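Local coordinates for protein AceL NrdHF-1-1 Intein (PDB 6ZGQ) that is a splice-inactive, linked variant of a naturally split class 3 intein, a class that in active form excises itself and joins its flanking exteins, at residues A[24-27]-A[28-32]; A[60-64]-A[65-69]; A[86-89]-A[90-93]; A[93-96]-A[97-100]. All coordinates share one frame; numbering follows the deposited sequence.

Interaction 1: residues A[24-27]-A[28-32]; sequences ENIT and LEDEV
Thr-27 and Asp-30 form the two ends of a type I beta turn, closed by the backbone bond from Asp-30 N to Thr-27 O at 3.3 Å; it lies in the loop between strands 20-22 and 32-35, just after a short 3-10 segment. An ST turn is superposed on it: Thr-27 OG1 accepts the N-H of Glu-29 at 3.0 Å, in a bond bent to 143°. The threonine can do this because its chi1 of 79° sets OG1 between the backbone N and the carbonyl carbon, facing the amide two residues ahead. Asp-30 answers from the other end of the turn. Its carboxylate folds back and crosses the Thr-27 side chain at about a right angle, and OD2 takes the N-H of Thr-27 at 2.7 Å. That bond is nearly straight, at 167°, and reaches OD2 on its anti side, slightly out of the carboxylate plane. Three atoms of Thr-27, namely N, O and OG1, are therefore tied to residues 29 and 30, which fixes the shape of the loop through both main chain and side chains. The second carboxylate oxygen, OD1, forms a salt bridge with Lys-21 on strand 20-22; with this lysine and the Thr-27 amide around it, the group probably stays ionised. Ile-26 is buried and packs on Val-14, Leu-134 and Pro-47, so the loop is anchored to the beta core beside a polar turn. The same isoleucine borders the carboxylate: Asp-30 OD2 lies 3.2 Å from Ile-26 CA and 3.9 Å from Ile-26 CD1.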
loop_
_atom_site.group_PDB
_atom_site.type_symbol
_atom_site.label_atom_id
_atom_site.label_comp_id
_atom_site.label_asym_id
_atom_site.label_seq_id
_atom_site.Cartn_x
_atom_site.Cartn_y
_atom_site.Cartn_z
ATOM N N GLU A 24 3.248 6.384 -10.766
ATOM C CA GLU A 24 4.278 6.529 -11.820
ATOM C C GLU A 24 4.689 7.990 -12.037
ATOM O O GLU A 24 5.685 8.234 -12.730
ATOM C CB GLU A 24 3.808 5.957 -13.160
ATOM C CG GLU A 24 2.587 6.663 -13.738
ATOM C CD GLU A 24 1.282 5.949 -13.442
ATOM O OE1 GLU A 24 1.209 5.201 -12.445
ATOM O OE2 GLU A 24 0.330 6.134 -14.222
ATOM N N ASN A 25 3.911 8.932 -11.484
ATOM C CA ASN A 25 4.176 10.380 -11.589
ATOM C C ASN A 25 4.773 10.968 -10.303
ATOM O O ASN A 25 5.090 12.154 -10.286
ATOM C CB ASN A 25 2.898 11.147 -11.959
ATOM C CG ASN A 25 2.360 10.756 -13.314
ATOM O OD1 ASN A 25 1.172 10.485 -13.466
ATOM N ND2 ASN A 25 3.236 10.711 -14.306
ATOM N N ILE A 26 4.928 10.158 -9.249
ATOM C CA ILE A 26 5.526 10.614 -7.976
ATOM C C ILE A 26 7.023 10.892 -8.195
ATOM O O ILE A 26 7.712 10.069 -8.817
ATOM C CB ILE A 26 5.327 9.573 -6.843
ATOM C CG1 ILE A 26 3.842 9.458 -6.446
ATOM C CG2 ILE A 26 6.201 9.900 -5.632
ATOM C CD1 ILE A 26 3.305 10.634 -5.659
ATOM N N THR A 27 7.486 12.060 -7.722
ATOM C CA THR A 27 8.908 12.456 -7.715
ATOM C C THR A 27 9.359 12.607 -6.257
ATOM O O THR A 27 8.524 12.510 -5.347
ATOM C CB THR A 27 9.150 13.804 -8.435
ATOM O OG1 THR A 27 8.786 14.872 -7.557
ATOM C CG2 THR A 27 8.371 13.917 -9.744
ATOM N N LEU A 28 10.654 12.863 -6.058
ATOM C CA LEU A 28 11.240 13.071 -4.727
ATOM C C LEU A 28 10.745 14.403 -4.125
ATOM O O LEU A 28 10.853 14.602 -2.910
ATOM C CB LEU A 28 12.770 13.038 -4.813
ATOM C CG LEU A 28 13.360 11.821 -5.533
ATOM C CD1 LEU A 28 14.871 11.950 -5.638
ATOM C CD2 LEU A 28 12.972 10.533 -4.825
ATOM N N GLU A 29 10.194 15.283 -4.974
ATOM C CA GLU A 29 9.674 16.607 -4.563
ATOM C C GLU A 29 8.195 16.575 -4.139
ATOM O O GLU A 29 7.687 17.587 -3.644
ATOM C CB GLU A 29 9.862 17.620 -5.693
ATOM C CG GLU A 29 11.318 17.886 -6.031
ATOM C CD GLU A 29 11.536 19.282 -6.564
ATOM O OE1 GLU A 29 10.887 19.640 -7.569
ATOM O OE2 GLU A 29 12.357 20.020 -5.978
ATOM N N ASP A 30 7.517 15.436 -4.329
ATOM C CA ASP A 30 6.111 15.273 -3.903
ATOM C C ASP A 30 6.050 15.102 -2.379
ATOM O O ASP A 30 7.012 14.621 -1.778
ATOM C CB ASP A 30 5.430 14.087 -4.605
ATOM C CG ASP A 30 5.017 14.409 -6.024
ATOM O OD1 ASP A 30 4.313 15.413 -6.217
ATOM O OD2 ASP A 30 5.419 13.668 -6.943
ATOM N N GLU A 31 4.924 15.505 -1.790
ATOM C CA GLU A 31 4.657 15.399 -0.348
ATOM C C GLU A 31 3.630 14.282 -0.126
ATOM O O GLU A 31 2.419 14.535 -0.216
ATOM C CB GLU A 31 4.139 16.740 0.184
ATOM C CG GLU A 31 5.102 17.885 -0.069
ATOM C CD GLU A 31 4.566 19.207 0.434
ATOM O OE1 GLU A 31 3.785 19.854 -0.296
ATOM O OE2 GLU A 31 4.929 19.593 1.561
ATOM N N VAL A 32 4.127 13.085 0.194
ATOM C CA VAL A 32 3.330 11.849 0.256
ATOM C C VAL A 32 2.828 11.646 1.682
ATOM O O VAL A 32 3.603 11.849 2.627
ATOM C CB VAL A 32 4.187 10.628 -0.183
ATOM C CG1 VAL A 32 3.452 9.309 0.026
ATOM C CG2 VAL A 32 4.613 10.772 -1.640
#

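Interaction 2: residues A[60-64]-A[65-69]; sequences HFEGA and GFDQK
The tight beta hairpin of strands 57-63 and 66-70 turns through Ala-64 and Gly-65, with a type I' turn running from Gly-63 to Phe-66. Both backbone angles of Ala-64 and the phi of Gly-65 are positive, as this turn demands. Gly-63 and Phe-66 bond to each other through both of their backbone N and O atoms, and Phe-61 and Gln-68 repeat the exchange two residues further along each strand. Polar side chains share one face of the ladder. Here His-60 reaches diagonally to Asp-67: NE2 donates to OD2 at 2.9 Å, with the oxygen close to the plane of the ring and the ring and carboxylate planes 44° apart. A chi1 of -179° carries the imidazole across to the neighbouring strand. Lys-69 runs alongside the histidine, laying CE over one ring face 3.9 Å from the centroid, a CH-pi contact. Its bent end lets NZ form a salt bridge with Asp-67 OD1 at 3.1 Å, from above the carboxylate plane, and a second one with Glu-146. These donors probably offset the nearness of Glu-62, whose OE2 lies 3.8 Å from Asp-67 OD2; a water between them donates to both oxygens. On the other face, Phe-61 CB meets the edge of the Phe-66 ring at CE2, 3.7 Å away. Gln-68 turns its amide to Thr-153, Ser-151 and Val-152 of strand 150-154, while Met-76 packs against it, Phe-61 and Phe-66. Two-residue turn, antiparallel ladder and a polar face backed by a buried one make this a type I' beta hairpin packed on the core.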
loop_
_atom_site.group_PDB
_atom_site.type_symbol
_atom_site.label_atom_id
_atom_site.label_comp_id
_atom_site.label_asym_id
_atom_site.label_seq_id
_atom_site.Cartn_x
_atom_site.Cartn_y
_atom_site.Cartn_z
ATOM N N HIS A 60 -3.388 -9.503 -5.857
ATOM C CA HIS A 60 -4.547 -8.606 -5.765
ATOM C C HIS A 60 -5.324 -8.955 -4.498
ATOM O O HIS A 60 -5.949 -10.024 -4.435
ATOM C CB HIS A 60 -5.437 -8.719 -7.019
ATOM C CG HIS A 60 -6.624 -7.808 -6.997
ATOM N ND1 HIS A 60 -7.776 -8.073 -7.703
ATOM C CD2 HIS A 60 -6.844 -6.645 -6.340
ATOM C CE1 HIS A 60 -8.652 -7.107 -7.490
ATOM N NE2 HIS A 60 -8.109 -6.224 -6.671
ATOM N N PHE A 61 -5.207 -8.076 -3.493
ATOM C CA PHE A 61 -5.967 -8.128 -2.233
ATOM C C PHE A 61 -7.252 -7.307 -2.431
ATOM O O PHE A 61 -7.145 -6.157 -2.846
ATOM C CB PHE A 61 -5.131 -7.529 -1.087
ATOM C CG PHE A 61 -3.893 -8.317 -0.736
ATOM C CD1 PHE A 61 -2.733 -8.197 -1.490
ATOM C CD2 PHE A 61 -3.881 -9.157 0.363
ATOM C CE1 PHE A 61 -1.594 -8.910 -1.159
ATOM C CE2 PHE A 61 -2.749 -9.881 0.693
ATOM C CZ PHE A 61 -1.602 -9.758 -0.070
ATOM N N GLU A 62 -8.432 -7.890 -2.171
ATOM C CA GLU A 62 -9.728 -7.220 -2.401
ATOM C C GLU A 62 -10.775 -7.640 -1.360
ATOM O O GLU A 62 -11.071 -8.830 -1.222
ATOM C CB GLU A 62 -10.264 -7.501 -3.816
ATOM C CG GLU A 62 -11.519 -6.694 -4.157
ATOM C CD GLU A 62 -12.004 -6.849 -5.591
ATOM O OE1 GLU A 62 -11.591 -7.802 -6.281
ATOM O OE2 GLU A 62 -12.815 -6.007 -6.032
ATOM N N GLY A 63 -11.333 -6.656 -0.651
ATOM C CA GLY A 63 -12.478 -6.879 0.240
ATOM C C GLY A 63 -12.708 -5.709 1.177
ATOM O O GLY A 63 -11.733 -5.121 1.648
ATOM N N ALA A 64 -13.984 -5.364 1.387
ATOM C CA ALA A 64 -14.446 -4.456 2.448
ATOM C C ALA A 64 -13.773 -3.075 2.430
ATOM O O ALA A 64 -13.401 -2.560 3.490
ATOM C CB ALA A 64 -14.265 -5.125 3.807
ATOM N N GLY A 65 -13.642 -2.490 1.234
ATOM C CA GLY A 65 -13.057 -1.150 1.036
ATOM C C GLY A 65 -11.538 -1.154 0.934
ATOM O O GLY A 65 -10.936 -0.080 0.841
ATOM N N PHE A 66 -10.935 -2.351 0.957
ATOM C CA PHE A 66 -9.486 -2.568 0.782
ATOM C C PHE A 66 -9.239 -3.164 -0.621
ATOM O O PHE A 66 -9.825 -4.199 -0.979
ATOM C CB PHE A 66 -8.960 -3.500 1.893
ATOM C CG PHE A 66 -7.458 -3.644 1.935
ATOM C CD1 PHE A 66 -6.665 -2.665 2.510
ATOM C CD2 PHE A 66 -6.845 -4.776 1.420
ATOM C CE1 PHE A 66 -5.289 -2.804 2.552
ATOM C CE2 PHE A 66 -5.469 -4.920 1.453
ATOM C CZ PHE A 66 -4.688 -3.929 2.015
ATOM N N ASP A 67 -8.412 -2.487 -1.420
ATOM C CA ASP A 67 -7.954 -3.015 -2.722
ATOM C C ASP A 67 -6.511 -2.575 -2.959
ATOM O O ASP A 67 -6.258 -1.368 -3.038
ATOM C CB ASP A 67 -8.844 -2.530 -3.876
ATOM C CG ASP A 67 -8.668 -3.355 -5.151
ATOM O OD1 ASP A 67 -7.557 -3.360 -5.723
ATOM O OD2 ASP A 67 -9.644 -4.007 -5.567
ATOM N N GLN A 68 -5.593 -3.547 -3.043
ATOM C CA GLN A 68 -4.182 -3.318 -3.396
ATOM C C GLN A 68 -3.755 -4.362 -4.445
ATOM O O GLN A 68 -4.141 -5.536 -4.341
ATOM C CB GLN A 68 -3.295 -3.363 -2.142
ATOM C CG GLN A 68 -3.635 -2.248 -1.159
ATOM C CD GLN A 68 -2.641 -2.086 -0.031
ATOM O OE1 GLN A 68 -1.635 -2.795 0.058
ATOM N NE2 GLN A 68 -2.924 -1.133 0.848
ATOM N N LYS A 69 -3.024 -3.894 -5.464
ATOM C CA LYS A 69 -2.458 -4.720 -6.534
ATOM C C LYS A 69 -0.936 -4.522 -6.458
ATOM O O LYS A 69 -0.433 -3.434 -6.770
ATOM C CB LYS A 69 -3.061 -4.306 -7.889
ATOM C CG LYS A 69 -4.576 -4.508 -7.955
ATOM C CD LYS A 69 -5.170 -4.140 -9.307
ATOM C CE LYS A 69 -6.690 -4.106 -9.270
ATOM N NZ LYS A 69 -7.206 -2.804 -8.764
HETATM O O HOH W 1 -12.142 -3.122 -5.876
#

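Interaction 3: residues A[86-89]-A[90-93]; sequences ECLA and KDFE
Asp-91 bends back beside Leu-88 where the chain leaves strand 83-88, and the two side chains run next to each other in the same direction. The aspartate CB sits 3.5 Å from Leu-88 O, the carbonyl that also accepts the Asp-91 N-H at 2.9 Å. CB of Asp-91 also packs against Cys-87 SG, 3.8 Å away in one conformer of the cysteine. Beyond it, chi1 of -65° places CG beside the backbone N and brings the carboxylate alongside the leucine. At the tip, OD2 lies 3.5 Å from Leu-88 CB, with CD1 of the same leucine a little further off. This oxygen also accepts a hydrogen bond from a water at 3.0 Å, and the water in turn accepts the N-H of Leu-88. A second backbone bond, from Phe-92 N to Ala-89 O at 3.3 Å, is shifted by one residue from the first and continues the turn. Another water bridges the two carbonyls of the same residues, donating to Ala-89 O at 2.6 Å and to Phe-92 O at 2.8 Å. Phe-92 itself heads inward, edge-to-face with Tyr-78, whereas Lys-90 sends its ammonium to Asn-73. Ala-89 packs on Tyr-59, Phe-61 and Met-76. The chemistry implies a turn set by main-chain bonds and shared waters: the aspartate carboxylate reaches the Leu-88 amide through water, while the Asp-91 N-H bonds the Leu-88 carbonyl directly, and the apolar anchors are Ala-89 and Phe-92.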
loop_
_atom_site.group_PDB
_atom_site.type_symbol
_atom_site.label_atom_id
_atom_site.label_comp_id
_atom_site.label_asym_id
_atom_site.label_seq_id
_atom_site.Cartn_x
_atom_site.Cartn_y
_atom_site.Cartn_z
ATOM N N GLU A 86 4.647 -6.042 9.271
ATOM C CA GLU A 86 4.810 -6.186 7.818
ATOM C C GLU A 86 4.960 -7.671 7.463
ATOM O O GLU A 86 5.364 -8.476 8.315
ATOM C CB GLU A 86 6.040 -5.409 7.320
ATOM C CG GLU A 86 7.310 -5.744 8.086
ATOM C CD GLU A 86 8.529 -5.053 7.525
ATOM O OE1 GLU A 86 8.974 -5.430 6.421
ATOM O OE2 GLU A 86 9.038 -4.128 8.191
ATOM N N CYS A 87 4.613 -8.003 6.212
ATOM C CA CYS A 87 4.750 -9.347 5.614
ATOM C C CYS A 87 4.763 -9.192 4.088
ATOM O O CYS A 87 3.993 -8.374 3.566
ATOM C CB CYS A 87 3.577 -10.246 6.028
ATOM S SG CYS A 87 3.705 -11.970 5.500
ATOM N N LEU A 88 5.632 -9.939 3.394
ATOM C CA LEU A 88 5.655 -9.956 1.925
ATOM C C LEU A 88 4.306 -10.493 1.431
ATOM O O LEU A 88 3.754 -11.402 2.059
ATOM C CB LEU A 88 6.821 -10.818 1.434
ATOM C CG LEU A 88 8.222 -10.391 1.896
ATOM C CD1 LEU A 88 9.289 -11.148 1.118
ATOM C CD2 LEU A 88 8.420 -8.894 1.735
ATOM N N ALA A 89 3.779 -9.890 0.358
ATOM C CA ALA A 89 2.475 -10.225 -0.234
ATOM C C ALA A 89 2.327 -11.733 -0.482
ATOM O O ALA A 89 1.310 -12.315 -0.107
ATOM C CB ALA A 89 2.276 -9.443 -1.525
ATOM N N LYS A 90 3.347 -12.356 -1.082
ATOM C CA LYS A 90 3.326 -13.795 -1.396
ATOM C C LYS A 90 3.275 -14.682 -0.139
ATOM O O LYS A 90 2.863 -15.845 -0.244
ATOM C CB LYS A 90 4.537 -14.179 -2.263
ATOM C CG LYS A 90 5.884 -14.080 -1.557
ATOM C CD LYS A 90 7.038 -14.357 -2.501
ATOM C CE LYS A 90 8.338 -14.580 -1.746
ATOM N NZ LYS A 90 9.517 -14.289 -2.602
ATOM N N ASP A 91 3.689 -14.140 1.017
ATOM C CA ASP A 91 3.753 -14.875 2.292
ATOM C C ASP A 91 2.528 -14.630 3.183
ATOM O O ASP A 91 2.318 -15.403 4.117
ATOM C CB ASP A 91 5.037 -14.520 3.068
ATOM C CG ASP A 91 6.293 -14.975 2.350
ATOM O OD1 ASP A 91 6.277 -16.086 1.781
ATOM O OD2 ASP A 91 7.281 -14.216 2.340
ATOM N N PHE A 92 1.730 -13.590 2.895
ATOM C CA PHE A 92 0.636 -13.165 3.792
ATOM C C PHE A 92 -0.432 -14.254 3.899
ATOM O O PHE A 92 -0.965 -14.707 2.878
ATOM C CB PHE A 92 -0.011 -11.837 3.361
ATOM C CG PHE A 92 -1.053 -11.340 4.334
ATOM C CD1 PHE A 92 -0.686 -10.646 5.482
ATOM C CD2 PHE A 92 -2.399 -11.598 4.123
ATOM C CE1 PHE A 92 -1.639 -10.208 6.385
ATOM C CE2 PHE A 92 -3.354 -11.165 5.025
ATOM C CZ PHE A 92 -2.975 -10.470 6.160
ATOM N N GLU A 93 -0.716 -14.667 5.140
ATOM C CA GLU A 93 -1.791 -15.617 5.464
ATOM C C GLU A 93 -2.829 -14.893 6.322
ATOM O O GLU A 93 -2.531 -14.492 7.449
ATOM C CB GLU A 93 -1.244 -16.862 6.185
ATOM C CG GLU A 93 -0.247 -17.679 5.360
ATOM C CD GLU A 93 -0.848 -18.416 4.159
ATOM O OE1 GLU A 93 -1.941 -18.041 3.675
ATOM O OE2 GLU A 93 -0.204 -19.377 3.676
HETATM O O HOH W 2 7.275 -12.208 4.571
HETATM O O HOH W 3 -0.562 -14.037 0.199
#

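Interaction 4: residues A[93-96]-A[97-100]; sequences EPSE and DKYF
Ser-95 and Lys-98 bracket a type I beta turn that leads into strand 98-104, and the bond from Lys-98 N to Ser-95 O, 3.2 Å long, closes it. Its N-H points well, at 161°, although the donor stands above the carbonyl plane. Across the turn the Ser-95 hydroxyl is the donor to Asp-97 OD1 at 2.7 Å, approaching almost in line with the C-O bond of the acceptor. Torsions on both sides make this possible: chi1 is 54° for the serine and 77° for the aspartate, which turns OG and the carboxylate toward one another over the turn. The other aspartate oxygen, OD2, accepts from Gln-80 NE2, so both ends of the carboxylate are occupied. Lys-98 stretches back along the loop, and its NZ donates to Glu-93 O at 2.8 Å, in the carbonyl plane. That bond satisfies a carbonyl just ahead of Pro-94, while the lysine also makes a cation-pi contact with Phe-92, which ties the surface loop to the aromatic cluster beneath the loop surface. Ser-115 holds the turn from the neighbouring loop, its OG bonding both Ser-95 N and Lys-98 O and so serving the two ends of the turn with one side chain, while Glu-96 faces outward and pairs with Lys-114 of strand 109-114. The aliphatic part of Lys-98 passes directly beside the serine hydroxyl on its way to Glu-93: Ser-95 OG lies 3.3 Å from Lys-98 CG, 3.4 Å from Lys-98 CD and 3.3 Å from Lys-98 CE.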
loop_
_atom_site.group_PDB
_atom_site.type_symbol
_atom_site.label_atom_id
_atom_site.label_comp_id
_atom_site.label_asym_id
_atom_site.label_seq_id
_atom_site.Cartn_x
_atom_site.Cartn_y
_atom_site.Cartn_z
ATOM N N GLU A 93 -0.716 -14.667 5.140
ATOM C CA GLU A 93 -1.791 -15.617 5.464
ATOM C C GLU A 93 -2.829 -14.893 6.322
ATOM O O GLU A 93 -2.531 -14.492 7.449
ATOM C CB GLU A 93 -1.244 -16.862 6.185
ATOM C CG GLU A 93 -0.247 -17.679 5.360
ATOM C CD GLU A 93 -0.848 -18.416 4.159
ATOM O OE1 GLU A 93 -1.941 -18.041 3.675
ATOM O OE2 GLU A 93 -0.204 -19.377 3.676
ATOM N N PRO A 94 -4.053 -14.694 5.785
ATOM C CA PRO A 94 -5.089 -13.996 6.545
ATOM C C PRO A 94 -5.463 -14.752 7.823
ATOM O O PRO A 94 -5.412 -15.984 7.850
ATOM C CB PRO A 94 -6.280 -13.911 5.568
ATOM C CG PRO A 94 -6.004 -14.913 4.505
ATOM C CD PRO A 94 -4.514 -15.082 4.441
ATOM N N SER A 95 -5.797 -13.987 8.865
ATOM C CA SER A 95 -6.279 -14.502 10.154
ATOM C C SER A 95 -7.189 -13.441 10.792
ATOM O O SER A 95 -7.089 -12.251 10.441
ATOM C CB SER A 95 -5.110 -14.853 11.077
ATOM O OG SER A 95 -4.228 -13.758 11.225
ATOM N N GLU A 96 -8.078 -13.890 11.683
ATOM C CA GLU A 96 -9.064 -13.028 12.351
ATOM C C GLU A 96 -8.394 -11.974 13.246
ATOM O O GLU A 96 -9.040 -10.973 13.573
ATOM C CB GLU A 96 -10.055 -13.886 13.147
ATOM C CG GLU A 96 -10.889 -14.788 12.246
ATOM C CD GLU A 96 -12.099 -15.400 12.926
ATOM O OE1 GLU A 96 -12.007 -15.795 14.108
ATOM O OE2 GLU A 96 -13.153 -15.498 12.262
ATOM N N ASP A 97 -7.115 -12.193 13.596
ATOM C CA ASP A 97 -6.341 -11.319 14.500
ATOM C C ASP A 97 -5.393 -10.363 13.754
ATOM O O ASP A 97 -4.694 -9.574 14.412
ATOM C CB ASP A 97 -5.582 -12.157 15.558
ATOM C CG ASP A 97 -4.317 -12.832 15.015
ATOM O OD1 ASP A 97 -4.285 -13.219 13.824
ATOM O OD2 ASP A 97 -3.356 -12.988 15.800
ATOM N N LYS A 98 -5.371 -10.438 12.412
ATOM C CA LYS A 98 -4.582 -9.524 11.555
ATOM C C LYS A 98 -5.535 -8.622 10.770
ATOM O O LYS A 98 -6.445 -9.133 10.108
ATOM C CB LYS A 98 -3.692 -10.296 10.570
ATOM C CG LYS A 98 -2.491 -11.007 11.187
ATOM C CD LYS A 98 -1.711 -11.771 10.130
ATOM C CE LYS A 98 -1.057 -13.021 10.689
ATOM N NZ LYS A 98 -0.746 -13.982 9.597
ATOM N N TYR A 99 -5.297 -7.308 10.832
ATOM C CA TYR A 99 -6.199 -6.277 10.299
ATOM C C TYR A 99 -5.459 -5.369 9.328
ATOM O O TYR A 99 -4.399 -4.853 9.686
ATOM C CB TYR A 99 -6.754 -5.433 11.452
ATOM C CG TYR A 99 -7.538 -6.247 12.445
ATOM C CD1 TYR A 99 -6.902 -6.935 13.473
ATOM C CD2 TYR A 99 -8.914 -6.349 12.346
ATOM C CE1 TYR A 99 -7.622 -7.695 14.380
ATOM C CE2 TYR A 99 -9.642 -7.106 13.242
ATOM C CZ TYR A 99 -8.996 -7.775 14.260
ATOM O OH TYR A 99 -9.724 -8.525 15.152
ATOM N N PHE A 100 -6.009 -5.200 8.116
ATOM C CA PHE A 100 -5.542 -4.191 7.151
ATOM C C PHE A 100 -6.069 -2.818 7.589
ATOM O O PHE A 100 -7.081 -2.748 8.307
ATOM C CB PHE A 100 -5.980 -4.534 5.717
ATOM C CG PHE A 100 -5.271 -5.727 5.133
ATOM C CD1 PHE A 100 -3.889 -5.737 5.010
ATOM C CD2 PHE A 100 -5.988 -6.832 4.691
ATOM C CE1 PHE A 100 -3.236 -6.827 4.460
ATOM C CE2 PHE A 100 -5.340 -7.932 4.158
ATOM C CZ PHE A 100 -3.963 -7.926 4.034
#

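Overall arrangement
Interactions 2, 3 and 4 meet in one aromatic cluster, whereas interaction 1 stands apart, its nearest atoms about 10 Å from those of interaction 2 and on the opposite side of the chain's centre. Phe-100 is the meeting point: its CZ lies 3.4 Å from Phe-92 CE2, and its CD1 3.6 Å from Phe-66 CZ. Interactions 3 and 4 share Glu-93 and together span the connection between strands 83-88 and 98-104 of one sheet; interaction 2 lies in a separate three-stranded sheet. Interaction 4 is the surface contact, dominated by polar bonds. The others are partly buried, combining backbone closure with carboxylate bonds in 1, charge pairing plus one water in 2 and two bridging waters in 3.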